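Putative CRISPR-associated endoribonuclease-like protein Cas6 (Pyrococcus furiosus, PDB 3UFC) binds CRISPR RNA and is a Cas6 paralogue, related to the endoribonucleases of CRISPR antiviral defence, with a putative hydrolase role. Local coordinates at residues A[58-62]-A[72-77]; A[8-13]-A[106-110]; A[149-153]-A[201-207]; A[20-24]-A[194-198]. All blocks are in the same frame, centred on the assembly; numbering follows the deposited sequence.

Contact 1. Residues A[58-62]-A[72-77]; sequences IIRKR and ILSDDI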
loop_
_atom_site.group_PDB
_atom_site.type_symbol
_atom_site.label_atom_id
_atom_site.label_comp_id
_atom_site.label_asym_id
_atom_site.label_seq_id
_atom_site.Cartn_x
_atom_site.Cartn_y
_atom_site.Cartn_z
ATOM N N ILE A 58 -6.543 -3.927 -8.295
ATOM C CA ILE A 58 -7.096 -5.278 -8.222
ATOM C C ILE A 58 -8.062 -5.524 -9.381
ATOM O O ILE A 58 -9.132 -4.922 -9.455
ATOM C CB ILE A 58 -7.831 -5.498 -6.876
ATOM C CG1 ILE A 58 -6.897 -5.139 -5.713
ATOM C CG2 ILE A 58 -8.287 -6.950 -6.751
ATOM C CD1 ILE A 58 -5.646 -5.981 -5.650
ATOM N N ILE A 59 -7.666 -6.418 -10.278
ATOM C CA ILE A 59 -8.450 -6.756 -11.461
ATOM C C ILE A 59 -9.012 -8.178 -11.354
ATOM O O ILE A 59 -8.260 -9.148 -11.287
ATOM C CB ILE A 59 -7.561 -6.629 -12.711
ATOM C CG1 ILE A 59 -6.933 -5.231 -12.744
ATOM C CG2 ILE A 59 -8.379 -6.871 -13.968
ATOM C CD1 ILE A 59 -5.756 -5.092 -13.677
ATOM N N ARG A 60 -10.338 -8.292 -11.336
ATOM C CA ARG A 60 -11.003 -9.590 -11.210
ATOM C C ARG A 60 -10.537 -10.628 -12.233
ATOM O O ARG A 60 -10.260 -11.775 -11.877
ATOM C CB ARG A 60 -12.519 -9.416 -11.313
ATOM C CG ARG A 60 -13.304 -10.710 -11.132
ATOM C CD ARG A 60 -14.790 -10.486 -11.353
ATOM N NE ARG A 60 -15.541 -11.738 -11.350
ATOM C CZ ARG A 60 -16.843 -11.829 -11.605
ATOM N NH1 ARG A 60 -17.543 -10.737 -11.883
ATOM N NH2 ARG A 60 -17.444 -13.012 -11.589
ATOM N N LYS A 61 -10.462 -10.230 -13.498
ATOM C CA LYS A 61 -10.021 -11.134 -14.554
ATOM C C LYS A 61 -8.906 -10.463 -15.346
ATOM O O LYS A 61 -9.134 -9.489 -16.066
ATOM C CB LYS A 61 -11.187 -11.491 -15.477
ATOM C CG LYS A 61 -10.920 -12.710 -16.341
ATOM C CD LYS A 61 -12.166 -13.140 -17.096
ATOM C CE LYS A 61 -11.956 -14.490 -17.766
ATOM N NZ LYS A 61 -11.644 -15.548 -16.759
ATOM N N ARG A 62 -7.698 -10.997 -15.206
ATOM C CA ARG A 62 -6.523 -10.443 -15.863
ATOM C C ARG A 62 -5.668 -11.509 -16.538
ATOM O O ARG A 62 -5.811 -12.701 -16.273
ATOM C CB ARG A 62 -5.663 -9.720 -14.829
ATOM C CG ARG A 62 -5.423 -10.569 -13.586
ATOM C CD ARG A 62 -4.041 -10.366 -12.997
ATOM N NE ARG A 62 -3.863 -9.044 -12.408
ATOM C CZ ARG A 62 -2.730 -8.632 -11.850
ATOM N NH1 ARG A 62 -1.681 -9.442 -11.809
ATOM N NH2 ARG A 62 -2.645 -7.416 -11.334
ATOM N N ILE A 72 -6.286 -6.370 -19.087
ATOM C CA ILE A 72 -7.552 -6.309 -18.362
ATOM C C ILE A 72 -8.669 -7.002 -19.138
ATOM O O ILE A 72 -9.036 -6.569 -20.228
ATOM C CB ILE A 72 -7.946 -4.843 -18.103
ATOM C CG1 ILE A 72 -6.866 -4.170 -17.254
ATOM C CG2 ILE A 72 -9.304 -4.777 -17.414
ATOM C CD1 ILE A 72 -7.037 -2.681 -17.102
ATOM N N LEU A 73 -9.210 -8.074 -18.567
ATOM C CA LEU A 73 -10.279 -8.830 -19.210
ATOM C C LEU A 73 -11.610 -8.651 -18.487
ATOM O O LEU A 73 -12.499 -9.496 -18.598
ATOM C CB LEU A 73 -9.923 -10.320 -19.240
ATOM C CG LEU A 73 -8.595 -10.727 -19.887
ATOM C CD1 LEU A 73 -8.395 -12.221 -19.707
ATOM C CD2 LEU A 73 -8.590 -10.357 -21.360
ATOM N N SER A 74 -11.748 -7.554 -17.751
ATOM C CA SER A 74 -12.975 -7.288 -17.010
ATOM C C SER A 74 -13.102 -5.828 -16.592
ATOM O O SER A 74 -12.103 -5.126 -16.445
ATOM C CB SER A 74 -13.026 -8.174 -15.764
ATOM O OG SER A 74 -14.106 -7.809 -14.922
ATOM N N ASP A 75 -14.340 -5.382 -16.398
ATOM C CA ASP A 75 -14.612 -4.011 -15.974
ATOM C C ASP A 75 -14.641 -3.922 -14.452
ATOM O O ASP A 75 -14.799 -2.843 -13.892
ATOM C CB ASP A 75 -15.953 -3.537 -16.540
ATOM C CG ASP A 75 -15.856 -3.111 -17.989
ATOM O OD1 ASP A 75 -16.896 -3.097 -18.676
ATOM O OD2 ASP A 75 -14.740 -2.777 -18.440
ATOM N N ASP A 76 -14.498 -5.066 -13.793
ATOM C CA ASP A 76 -14.503 -5.124 -12.334
ATOM C C ASP A 76 -13.073 -4.873 -11.852
ATOM O O ASP A 76 -12.279 -5.804 -11.679
ATOM C CB ASP A 76 -15.007 -6.498 -11.883
ATOM C CG ASP A 76 -15.151 -6.606 -10.383
ATOM O OD1 ASP A 76 -15.614 -5.633 -9.752
ATOM O OD2 ASP A 76 -14.817 -7.678 -9.836
ATOM N N ILE A 77 -12.759 -3.596 -11.653
ATOM C CA ILE A 77 -11.432 -3.161 -11.235
ATOM C C ILE A 77 -11.518 -2.262 -10.012
ATOM O O ILE A 77 -12.275 -1.295 -10.002
ATOM C CB ILE A 77 -10.747 -2.364 -12.364
ATOM C CG1 ILE A 77 -10.663 -3.221 -13.626
ATOM C CG2 ILE A 77 -9.367 -1.910 -11.923
ATOM C CD1 ILE A 77 -10.188 -2.457 -14.847
#

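Contact 2. Residues A[8-13]-A[106-110]; sequences KLLPLQ and DVGFL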
loop_
_atom_site.group_PDB
_atom_site.type_symbol
_atom_site.label_atom_id
_atom_site.label_comp_id
_atom_site.label_asym_id
_atom_site.label_seq_id
_atom_site.Cartn_x
_atom_site.Cartn_y
_atom_site.Cartn_z
ATOM N N LYS A 8 -13.705 2.225 -7.590
ATOM C CA LYS A 8 -13.959 1.378 -8.750
ATOM C C LYS A 8 -13.470 2.150 -9.961
ATOM O O LYS A 8 -13.723 3.348 -10.084
ATOM C CB LYS A 8 -15.458 1.075 -8.893
ATOM C CG LYS A 8 -16.055 0.311 -7.728
ATOM C CD LYS A 8 -15.407 -1.057 -7.552
ATOM C CE LYS A 8 -15.621 -1.943 -8.772
ATOM N NZ LYS A 8 -14.980 -3.277 -8.615
ATOM N N LEU A 9 -12.759 1.468 -10.848
ATOM C CA LEU A 9 -12.235 2.118 -12.039
ATOM C C LEU A 9 -12.829 1.502 -13.294
ATOM O O LEU A 9 -13.037 0.291 -13.370
ATOM C CB LEU A 9 -10.711 1.984 -12.086
ATOM C CG LEU A 9 -9.937 2.555 -10.893
ATOM C CD1 LEU A 9 -8.480 2.085 -10.962
ATOM C CD2 LEU A 9 -10.027 4.081 -10.901
ATOM N N LEU A 10 -13.090 2.352 -14.278
ATOM C CA LEU A 10 -13.644 1.912 -15.547
ATOM C C LEU A 10 -12.665 2.319 -16.650
ATOM O O LEU A 10 -12.383 3.502 -16.834
ATOM C CB LEU A 10 -15.016 2.569 -15.764
ATOM C CG LEU A 10 -15.859 2.253 -17.008
ATOM C CD1 LEU A 10 -15.315 3.004 -18.201
ATOM C CD2 LEU A 10 -15.887 0.753 -17.260
ATOM N N PRO A 11 -12.108 1.334 -17.373
ATOM C CA PRO A 11 -11.168 1.661 -18.446
ATOM C C PRO A 11 -11.929 2.227 -19.638
ATOM O O PRO A 11 -12.993 1.724 -20.000
ATOM C CB PRO A 11 -10.510 0.316 -18.750
ATOM C CG PRO A 11 -11.595 -0.653 -18.478
ATOM C CD PRO A 11 -12.211 -0.124 -17.192
ATOM N N LEU A 12 -11.394 3.287 -20.230
ATOM C CA LEU A 12 -12.036 3.915 -21.373
ATOM C C LEU A 12 -11.934 3.022 -22.606
ATOM O O LEU A 12 -12.852 2.969 -23.423
ATOM C CB LEU A 12 -11.395 5.276 -21.649
ATOM C CG LEU A 12 -11.388 6.235 -20.453
ATOM C CD1 LEU A 12 -10.768 7.553 -20.861
ATOM C CD2 LEU A 12 -12.805 6.454 -19.950
ATOM N N GLN A 13 -10.816 2.315 -22.727
ATOM C CA GLN A 13 -10.593 1.418 -23.852
ATOM C C GLN A 13 -10.948 -0.008 -23.433
ATOM O O GLN A 13 -10.959 -0.322 -22.244
ATOM C CB GLN A 13 -9.127 1.491 -24.300
ATOM C CG GLN A 13 -8.639 2.907 -24.632
ATOM C CD GLN A 13 -8.249 3.715 -23.397
ATOM O OE1 GLN A 13 -8.552 3.335 -22.264
ATOM N NE2 GLN A 13 -7.578 4.844 -23.618
ATOM N N ASP A 106 -0.565 4.063 -21.113
ATOM C CA ASP A 106 -1.346 4.661 -22.193
ATOM C C ASP A 106 -2.826 4.350 -22.029
ATOM O O ASP A 106 -3.620 4.578 -22.940
ATOM C CB ASP A 106 -0.865 4.138 -23.548
ATOM C CG ASP A 106 0.584 4.482 -23.823
ATOM O OD1 ASP A 106 0.904 5.688 -23.891
ATOM O OD2 ASP A 106 1.402 3.548 -23.963
ATOM N N VAL A 107 -3.194 3.831 -20.863
ATOM C CA VAL A 107 -4.581 3.480 -20.593
ATOM C C VAL A 107 -5.252 4.480 -19.657
ATOM O O VAL A 107 -4.736 4.786 -18.579
ATOM C CB VAL A 107 -4.678 2.071 -19.967
ATOM C CG1 VAL A 107 -6.139 1.663 -19.807
ATOM C CG2 VAL A 107 -3.936 1.072 -20.837
ATOM N N GLY A 108 -6.401 4.993 -20.085
ATOM C CA GLY A 108 -7.139 5.940 -19.272
ATOM C C GLY A 108 -8.230 5.224 -18.495
ATOM O O GLY A 108 -8.742 4.195 -18.938
ATOM N N PHE A 109 -8.574 5.763 -17.331
ATOM C CA PHE A 109 -9.607 5.185 -16.481
ATOM C C PHE A 109 -10.513 6.288 -15.951
ATOM O O PHE A 109 -10.080 7.428 -15.756
ATOM C CB PHE A 109 -8.990 4.477 -15.269
ATOM C CG PHE A 109 -8.273 3.202 -15.593
ATOM C CD1 PHE A 109 -8.919 1.977 -15.471
ATOM C CD2 PHE A 109 -6.941 3.222 -16.004
ATOM C CE1 PHE A 109 -8.249 0.781 -15.751
ATOM C CE2 PHE A 109 -6.262 2.034 -16.288
ATOM C CZ PHE A 109 -6.920 0.811 -16.159
ATOM N N LEU A 110 -11.769 5.942 -15.718
ATOM C CA LEU A 110 -12.717 6.888 -15.151
ATOM C C LEU A 110 -13.132 6.294 -13.811
ATOM O O LEU A 110 -13.424 5.103 -13.727
ATOM C CB LEU A 110 -13.943 7.043 -16.061
ATOM C CG LEU A 110 -14.984 8.075 -15.610
ATOM C CD1 LEU A 110 -14.314 9.423 -15.378
ATOM C CD2 LEU A 110 -16.078 8.198 -16.667
#

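Contact 3. Residues A[149-153]-A[201-207]; sequences WDLYP and YIRGSLM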
loop_
_atom_site.group_PDB
_atom_site.type_symbol
_atom_site.label_atom_id
_atom_site.label_comp_id
_atom_site.label_asym_id
_atom_site.label_seq_id
_atom_site.Cartn_x
_atom_site.Cartn_y
_atom_site.Cartn_z
ATOM N N TRP A 149 18.782 -3.014 0.970
ATOM C CA TRP A 149 18.595 -4.416 0.666
ATOM C C TRP A 149 17.197 -4.839 1.115
ATOM O O TRP A 149 16.865 -4.758 2.299
ATOM C CB TRP A 149 19.663 -5.252 1.372
ATOM C CG TRP A 149 19.675 -6.671 0.930
ATOM C CD1 TRP A 149 19.009 -7.716 1.502
ATOM C CD2 TRP A 149 20.335 -7.198 -0.226
ATOM N NE1 TRP A 149 19.210 -8.864 0.770
ATOM C CE2 TRP A 149 20.020 -8.573 -0.297
ATOM C CE3 TRP A 149 21.160 -6.639 -1.212
ATOM C CZ2 TRP A 149 20.502 -9.400 -1.316
ATOM C CZ3 TRP A 149 21.639 -7.463 -2.228
ATOM C CH2 TRP A 149 21.307 -8.829 -2.270
ATOM N N ASP A 150 16.384 -5.275 0.157
ATOM C CA ASP A 150 15.016 -5.705 0.427
ATOM C C ASP A 150 14.974 -7.103 1.027
ATOM O O ASP A 150 15.564 -8.047 0.492
ATOM C CB ASP A 150 14.197 -5.650 -0.866
ATOM C CG ASP A 150 14.111 -4.245 -1.428
ATOM O OD1 ASP A 150 13.765 -4.080 -2.617
ATOM O OD2 ASP A 150 14.392 -3.296 -0.668
ATOM N N LEU A 151 14.265 -7.222 2.144
ATOM C CA LEU A 151 14.144 -8.486 2.858
ATOM C C LEU A 151 12.789 -9.156 2.651
ATOM O O LEU A 151 11.814 -8.505 2.273
ATOM C CB LEU A 151 14.366 -8.249 4.354
ATOM C CG LEU A 151 15.713 -7.621 4.732
ATOM C CD1 LEU A 151 15.687 -7.183 6.187
ATOM C CD2 LEU A 151 16.842 -8.626 4.483
ATOM N N TYR A 152 12.753 -10.462 2.912
ATOM C CA TYR A 152 11.549 -11.280 2.789
ATOM C C TYR A 152 11.342 -11.982 4.129
ATOM O O TYR A 152 12.275 -12.092 4.923
ATOM C CB TYR A 152 11.729 -12.324 1.691
ATOM C CG TYR A 152 12.126 -11.744 0.356
ATOM C CD1 TYR A 152 11.194 -11.095 -0.450
ATOM C CD2 TYR A 152 13.439 -11.845 -0.105
ATOM C CE1 TYR A 152 11.556 -10.566 -1.685
ATOM C CE2 TYR A 152 13.815 -11.315 -1.338
ATOM C CZ TYR A 152 12.867 -10.682 -2.123
ATOM O OH TYR A 152 13.221 -10.189 -3.354
ATOM N N PRO A 153 10.122 -12.483 4.392
ATOM C CA PRO A 153 9.818 -13.169 5.651
ATOM C C PRO A 153 10.765 -14.302 6.045
ATOM O O PRO A 153 10.891 -14.613 7.229
ATOM C CB PRO A 153 8.386 -13.658 5.439
ATOM C CG PRO A 153 7.812 -12.614 4.533
ATOM C CD PRO A 153 8.926 -12.430 3.532
ATOM N N TYR A 201 14.032 -0.510 -8.622
ATOM C CA TYR A 201 13.283 -1.708 -8.292
ATOM C C TYR A 201 13.052 -1.745 -6.790
ATOM O O TYR A 201 13.921 -1.366 -6.007
ATOM C CB TYR A 201 14.060 -2.973 -8.662
ATOM C CG TYR A 201 13.821 -3.509 -10.055
ATOM C CD1 TYR A 201 12.529 -3.735 -10.525
ATOM C CD2 TYR A 201 14.893 -3.844 -10.884
ATOM C CE1 TYR A 201 12.306 -4.289 -11.791
ATOM C CE2 TYR A 201 14.684 -4.398 -12.150
ATOM C CZ TYR A 201 13.385 -4.616 -12.595
ATOM O OH TYR A 201 13.168 -5.165 -13.840
ATOM N N ILE A 202 11.870 -2.188 -6.392
ATOM C CA ILE A 202 11.564 -2.342 -4.983
ATOM C C ILE A 202 11.024 -3.756 -4.894
ATOM O O ILE A 202 10.079 -4.109 -5.593
ATOM C CB ILE A 202 10.506 -1.339 -4.500
ATOM C CG1 ILE A 202 11.078 0.080 -4.552
ATOM C CG2 ILE A 202 10.084 -1.685 -3.065
ATOM C CD1 ILE A 202 10.188 1.140 -3.914
ATOM N N ARG A 203 11.661 -4.578 -4.072
ATOM C CA ARG A 203 11.243 -5.960 -3.907
ATOM C C ARG A 203 10.486 -6.107 -2.601
ATOM O O ARG A 203 10.907 -5.595 -1.565
ATOM C CB ARG A 203 12.460 -6.888 -3.923
ATOM C CG ARG A 203 13.072 -7.062 -5.306
ATOM C CD ARG A 203 14.446 -7.706 -5.214
ATOM N NE ARG A 203 15.482 -6.768 -5.630
ATOM C CZ ARG A 203 15.715 -6.431 -6.893
ATOM N NH1 ARG A 203 14.990 -6.965 -7.863
ATOM N NH2 ARG A 203 16.655 -5.543 -7.183
ATOM N N GLY A 204 9.355 -6.800 -2.665
ATOM C CA GLY A 204 8.542 -6.992 -1.479
ATOM C C GLY A 204 7.886 -8.356 -1.449
ATOM O O GLY A 204 8.177 -9.229 -2.276
ATOM N N SER A 205 6.974 -8.536 -0.505
ATOM C CA SER A 205 6.305 -9.808 -0.353
ATOM C C SER A 205 4.786 -9.724 -0.386
ATOM O O SER A 205 4.180 -8.924 0.330
ATOM C CB SER A 205 6.719 -10.447 0.975
ATOM O OG SER A 205 8.130 -10.493 1.115
ATOM N N LEU A 206 4.176 -10.534 -1.244
ATOM C CA LEU A 206 2.726 -10.623 -1.275
ATOM C C LEU A 206 2.611 -11.744 -0.250
ATOM O O LEU A 206 3.287 -12.765 -0.374
ATOM C CB LEU A 206 2.233 -11.065 -2.657
ATOM C CG LEU A 206 2.198 -9.921 -3.680
ATOM C CD1 LEU A 206 1.787 -10.440 -5.057
ATOM C CD2 LEU A 206 1.215 -8.855 -3.206
ATOM N N MET A 207 1.801 -11.566 0.781
ATOM C CA MET A 207 1.748 -12.603 1.796
ATOM C C MET A 207 0.514 -12.628 2.676
ATOM O O MET A 207 -0.220 -11.649 2.792
ATOM C CB MET A 207 2.992 -12.474 2.693
ATOM C CG MET A 207 3.152 -11.080 3.337
ATOM S SD MET A 207 4.785 -10.707 4.116
ATOM C CE MET A 207 4.580 -11.442 5.728
HETATM O O HOH W 1 15.790 -4.512 -4.307
HETATM O O HOH W 2 11.196 -6.020 1.098
HETATM O O HOH W 3 8.996 -8.281 2.337
#

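Contact 4. Residues A[20-24]-A[194-198]; sequences FNYNY and RLIVK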
loop_
_atom_site.group_PDB
_atom_site.type_symbol
_atom_site.label_atom_id
_atom_site.label_comp_id
_atom_site.label_asym_id
_atom_site.label_seq_id
_atom_site.Cartn_x
_atom_site.Cartn_y
_atom_site.Cartn_z
ATOM N N PHE A 20 3.148 -3.050 -15.854
ATOM C CA PHE A 20 3.188 -3.618 -14.509
ATOM C C PHE A 20 3.614 -2.597 -13.451
ATOM O O PHE A 20 3.089 -2.595 -12.339
ATOM C CB PHE A 20 4.185 -4.783 -14.398
ATOM C CG PHE A 20 3.999 -5.878 -15.406
ATOM C CD1 PHE A 20 4.761 -5.901 -16.574
ATOM C CD2 PHE A 20 3.128 -6.934 -15.153
ATOM C CE1 PHE A 20 4.668 -6.964 -17.472
ATOM C CE2 PHE A 20 3.025 -8.003 -16.047
ATOM C CZ PHE A 20 3.799 -8.019 -17.206
ATOM N N ASN A 21 4.574 -1.745 -13.804
ATOM C CA ASN A 21 5.144 -0.763 -12.875
ATOM C C ASN A 21 4.516 0.628 -12.890
ATOM O O ASN A 21 5.161 1.601 -13.282
ATOM C CB ASN A 21 6.645 -0.646 -13.161
ATOM C CG ASN A 21 7.313 -2.000 -13.308
ATOM O OD1 ASN A 21 7.451 -2.747 -12.341
ATOM N ND2 ASN A 21 7.718 -2.331 -14.530
ATOM N N TYR A 22 3.276 0.733 -12.419
ATOM C CA TYR A 22 2.568 2.011 -12.421
ATOM C C TYR A 22 2.533 2.737 -11.078
ATOM O O TYR A 22 1.958 3.823 -10.977
ATOM C CB TYR A 22 1.129 1.782 -12.901
ATOM C CG TYR A 22 0.411 0.722 -12.098
ATOM C CD1 TYR A 22 -0.038 0.982 -10.800
ATOM C CD2 TYR A 22 0.239 -0.561 -12.608
ATOM C CE1 TYR A 22 -0.640 -0.020 -10.031
ATOM C CE2 TYR A 22 -0.357 -1.564 -11.850
ATOM C CZ TYR A 22 -0.792 -1.290 -10.565
ATOM O OH TYR A 22 -1.357 -2.296 -9.813
ATOM N N ASN A 23 3.149 2.159 -10.053
ATOM C CA ASN A 23 3.108 2.773 -8.727
ATOM C C ASN A 23 3.391 4.264 -8.619
ATOM O O ASN A 23 2.573 5.007 -8.082
ATOM C CB ASN A 23 4.011 2.014 -7.757
ATOM C CG ASN A 23 3.396 0.713 -7.308
ATOM O OD1 ASN A 23 3.356 -0.259 -8.059
ATOM N ND2 ASN A 23 2.884 0.694 -6.078
ATOM N N TYR A 24 4.529 4.722 -9.124
ATOM C CA TYR A 24 4.840 6.142 -9.003
ATOM C C TYR A 24 3.863 7.036 -9.757
ATOM O O TYR A 24 3.525 8.124 -9.286
ATOM C CB TYR A 24 6.265 6.435 -9.479
ATOM C CG TYR A 24 6.728 7.815 -9.089
ATOM C CD1 TYR A 24 6.942 8.142 -7.751
ATOM C CD2 TYR A 24 6.939 8.800 -10.048
ATOM C CE1 TYR A 24 7.354 9.418 -7.376
ATOM C CE2 TYR A 24 7.354 10.083 -9.684
ATOM C CZ TYR A 24 7.560 10.382 -8.348
ATOM O OH TYR A 24 7.976 11.643 -7.982
ATOM N N ARG A 194 8.614 -7.950 -7.550
ATOM C CA ARG A 194 9.596 -6.952 -7.936
ATOM C C ARG A 194 8.882 -5.899 -8.769
ATOM O O ARG A 194 8.242 -6.219 -9.765
ATOM C CB ARG A 194 10.710 -7.608 -8.761
ATOM C CG ARG A 194 11.853 -6.671 -9.102
ATOM C CD ARG A 194 12.924 -7.369 -9.923
ATOM N NE ARG A 194 12.449 -7.745 -11.251
ATOM C CZ ARG A 194 13.235 -8.214 -12.217
ATOM N NH1 ARG A 194 14.535 -8.363 -12.000
ATOM N NH2 ARG A 194 12.725 -8.531 -13.402
ATOM N N LEU A 195 8.994 -4.644 -8.360
ATOM C CA LEU A 195 8.332 -3.561 -9.063
ATOM C C LEU A 195 9.221 -2.341 -9.202
ATOM O O LEU A 195 9.942 -1.974 -8.274
ATOM C CB LEU A 195 7.059 -3.149 -8.314
ATOM C CG LEU A 195 5.936 -4.182 -8.184
ATOM C CD1 LEU A 195 4.866 -3.649 -7.235
ATOM C CD2 LEU A 195 5.340 -4.479 -9.568
ATOM N N ILE A 196 9.161 -1.703 -10.363
ATOM C CA ILE A 196 9.934 -0.494 -10.574
ATOM C C ILE A 196 9.088 0.650 -10.038
ATOM O O ILE A 196 7.946 0.835 -10.455
ATOM C CB ILE A 196 10.220 -0.243 -12.069
ATOM C CG1 ILE A 196 11.283 -1.228 -12.558
ATOM C CG2 ILE A 196 10.661 1.205 -12.280
ATOM C CD1 ILE A 196 11.589 -1.119 -14.038
ATOM N N VAL A 197 9.643 1.396 -9.093
ATOM C CA VAL A 197 8.946 2.532 -8.513
ATOM C C VAL A 197 9.744 3.758 -8.920
ATOM O O VAL A 197 10.806 4.037 -8.358
ATOM C CB VAL A 197 8.883 2.432 -6.980
ATOM C CG1 VAL A 197 8.125 3.628 -6.409
ATOM C CG2 VAL A 197 8.209 1.125 -6.584
ATOM N N LYS A 198 9.224 4.466 -9.915
ATOM C CA LYS A 198 9.867 5.649 -10.462
ATOM C C LYS A 198 11.124 5.256 -11.249
ATOM O O LYS A 198 11.065 5.063 -12.462
ATOM C CB LYS A 198 10.247 6.643 -9.360
ATOM C CG LYS A 198 10.832 7.935 -9.922
ATOM C CD LYS A 198 11.277 8.894 -8.835
ATOM C CE LYS A 198 11.795 10.190 -9.445
ATOM N NZ LYS A 198 12.287 11.133 -8.408
HETATM O O HOH W 4 6.561 3.345 -10.860
HETATM O O HOH W 5 8.824 -5.438 -12.331
#

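Contact 1. Residues A[58-62]-A[72-77]
An ST turn at Ser74 and an inverse gamma turn centred on Asp76 shape the chain where residues 72-77 run back against residues 58-62 and meet chiefly Arg60 and Lys61. Arg60 N gives its hydrogen to Asp76 O over 3.2 Å, almost straight at 174° and nearly along the C=O axis. Asp76 itself is set by the turn, since Ser74 OG accepts from Asp76 N at 3.0 Å. Its carboxylate lies beside the stem of Arg60: CG of the arginine stands anti to the backbone N (chi1 -177°) and the chain runs extended to NE, which carries CD past Asp76 OD2 at 3.2 Å. The guanidinium and carboxylate planes stand nearly perpendicular, and Arg60 NE stays 4.4 Å from Asp76 OD2, so the opposite charges are near without a salt bridge; the salt bridge of Asp76 is made by OD1 to Lys8.

These turns lead from strand 69-72 into strand 77-83, which belongs to the antiparallel sheet of the N-terminal, ferredoxin-like part of Cas6. Ile59 pairs with Ile77, and Arg62 with Ile72, each as an antiparallel non-hydrogen-bonded pair, but the register slips by two residues between them. Nearer the Arg62 end, Leu73 N donates to Lys61 O at 2.9 Å, while the CG of Lys61 passes CB of Leu73. On the face that carries Ile59, Ile72 and Ile77, all three buried, Ile59 lies alongside Ile77, pointing the same way, and crosses Ile72 at about a right angle, with Ile59 CD1 3.9 Å from Ile72 CG1. Both Ile72 and Ile77 continue onto Phe109.

Contact 2. Residues A[8-13]-A[106-110]
Leu10 O takes the hydrogen of Leu110 N at 2.8 Å, and Leu110 O takes that of Leu10 N at an equal length, the pair of reciprocal bonds that marks Leu10 and Leu110 as an antiparallel hydrogen-bonded pair. The same Leu10 O also receives a CA-H contact from Phe109. One residue on, Pro11 faces Phe109 as a non-hydrogen-bonded pair, in which Pro11 CA approaches Gly108 O at 3.5 Å. Gly108 O accepts a true hydrogen bond from Leu12 N at 3.1 Å, a straight bond of 171° whose donor stands above the carbonyl plane.

Phe109 carries the buried face. With its CG anti to the carbonyl carbon (chi1 -71°), the ring reaches toward the proline, and its CE1 lies 3.8 Å from CB of Pro11. Leu9 CB comes to CD1 of the same ring, also at 3.8 Å. Ile77 and Ile18 pack on this phenylalanine as well, closing it into the core. On the other face, Leu12 leans its CD2 branch on Leu110 CB at 4.1 Å.

At the end of the pairing Gln13 is bent at chi2 (81°), which turns its amide back over the strand. Gly108 N then makes a weak bond to Gln13 OE1, 3.5 Å long. Strands 3-11 and 107-116 are thus neighbours although some ninety residues separate their segments, the first strand lying inside the sheet between strands 77-83 and 107-116, an order expected of a ferredoxin-like domain of the Cas6 family.

Contact 3. Residues A[149-153]-A[201-207]
Asp150 and Arg203 meet with their side chains at about a right angle, where strand 145-151 of a two-stranded hairpin runs alongside strand 200-213 of the C-terminal Cas6 sheet. Residues 149-151 and 201-207 run nearly parallel, their axes coming no closer than 6.4 Å, and side chains and water do the joining. The Asp150 carboxylate is turned 45° from the guanidinium plane. Its OD1 accepts Arg203 N at 2.6 Å, met from above the carboxylate plane, and a water that donates to OD1 also receives a weak bond from Arg203 NE. The other oxygen, OD2, is held by a salt bridge to Arg137 on the neighbouring strand of the hairpin, so both oxygens are engaged.

Tyr152 lies obliquely across Arg203, its ring 58° from the guanidinium. In the arginine, CG anti to the carbonyl carbon with CD extended beyond it brings CD to 3.3 Å from Tyr152 OH; the bend at chi3 then turns NE toward the water. Along the edge of the ring, near its plane, come Gly204 O and Ser205 OG, the latter 3.5 Å from Tyr152 CD1. Two more waters sit at Leu151 O, one reaching Arg203 O and the other Ser205 OG.

Pro153 crosses Met207 at a slant and places CD 3.2 Å from Ser205 OG. Farthest along the strand, Pro153 CG rests equally against the SD and CE of Met207, 3.6 Å from each.

Contact 4. Residues A[20-24]-A[194-198]
Asn21 swings its amide onto strand 183-197: with CG anti to the carbonyl carbon (chi1 -46°), OD1 accepts Ile196 N at 2.8 Å. The bond is straight at the hydrogen, 176°, but the donor stands well above the carbonyl plane. A water that donates to both Asn21 OD1 and Arg194 O gives this oxygen a second partner, while the amide carbon CG packs on Ile196 CB at 3.6 Å.

Tyr24 takes the other course, CG anti to the backbone N (chi1 -167°), and runs side by side with Lys198, whose chain is fully extended. Lys198 CB sits over one face of the ring, 4.0 Å from its centroid and offset toward the rim, a CH-pi contact; CG and CD follow along the ring toward CZ. Another water has four partners, accepting from Tyr24 N and Lys198 N and donating to Asn21 O and Ile196 O. Asn23 crosses Leu195, OD1 meeting CD1 at 3.8 Å, but its ND2 reaches Leu232 O.

The start of helix 23-37 is thereby laid against the end of edge strand 183-197, where Arg56 of strand 53-59 bonds Asn23 OD1 and Phe20 O and packs on Leu195.

Contacts 1 and 2 share one sheet and touch directly: Asp76 OD1 binds Lys8 NZ at 2.7 Å in a salt bridge, and Ile72 CD1 packs on Phe109 CZ at 3.6 Å, joining the apolar sides of the two contacts. Contacts 3 and 4 meet through segments 201-207 and 194-198, on neighbouring strands of the other sheet; Ile202 N lies 2.7 Å from Leu195 O, a probable hydrogen bond. Contact 4 joins the two halves of the chain: its centre is about 19 Å from that of contact 1 and about 13 Å from that of contact 3. Contacts 2 and 3 are the most distant pair, their centres about 29 Å apart.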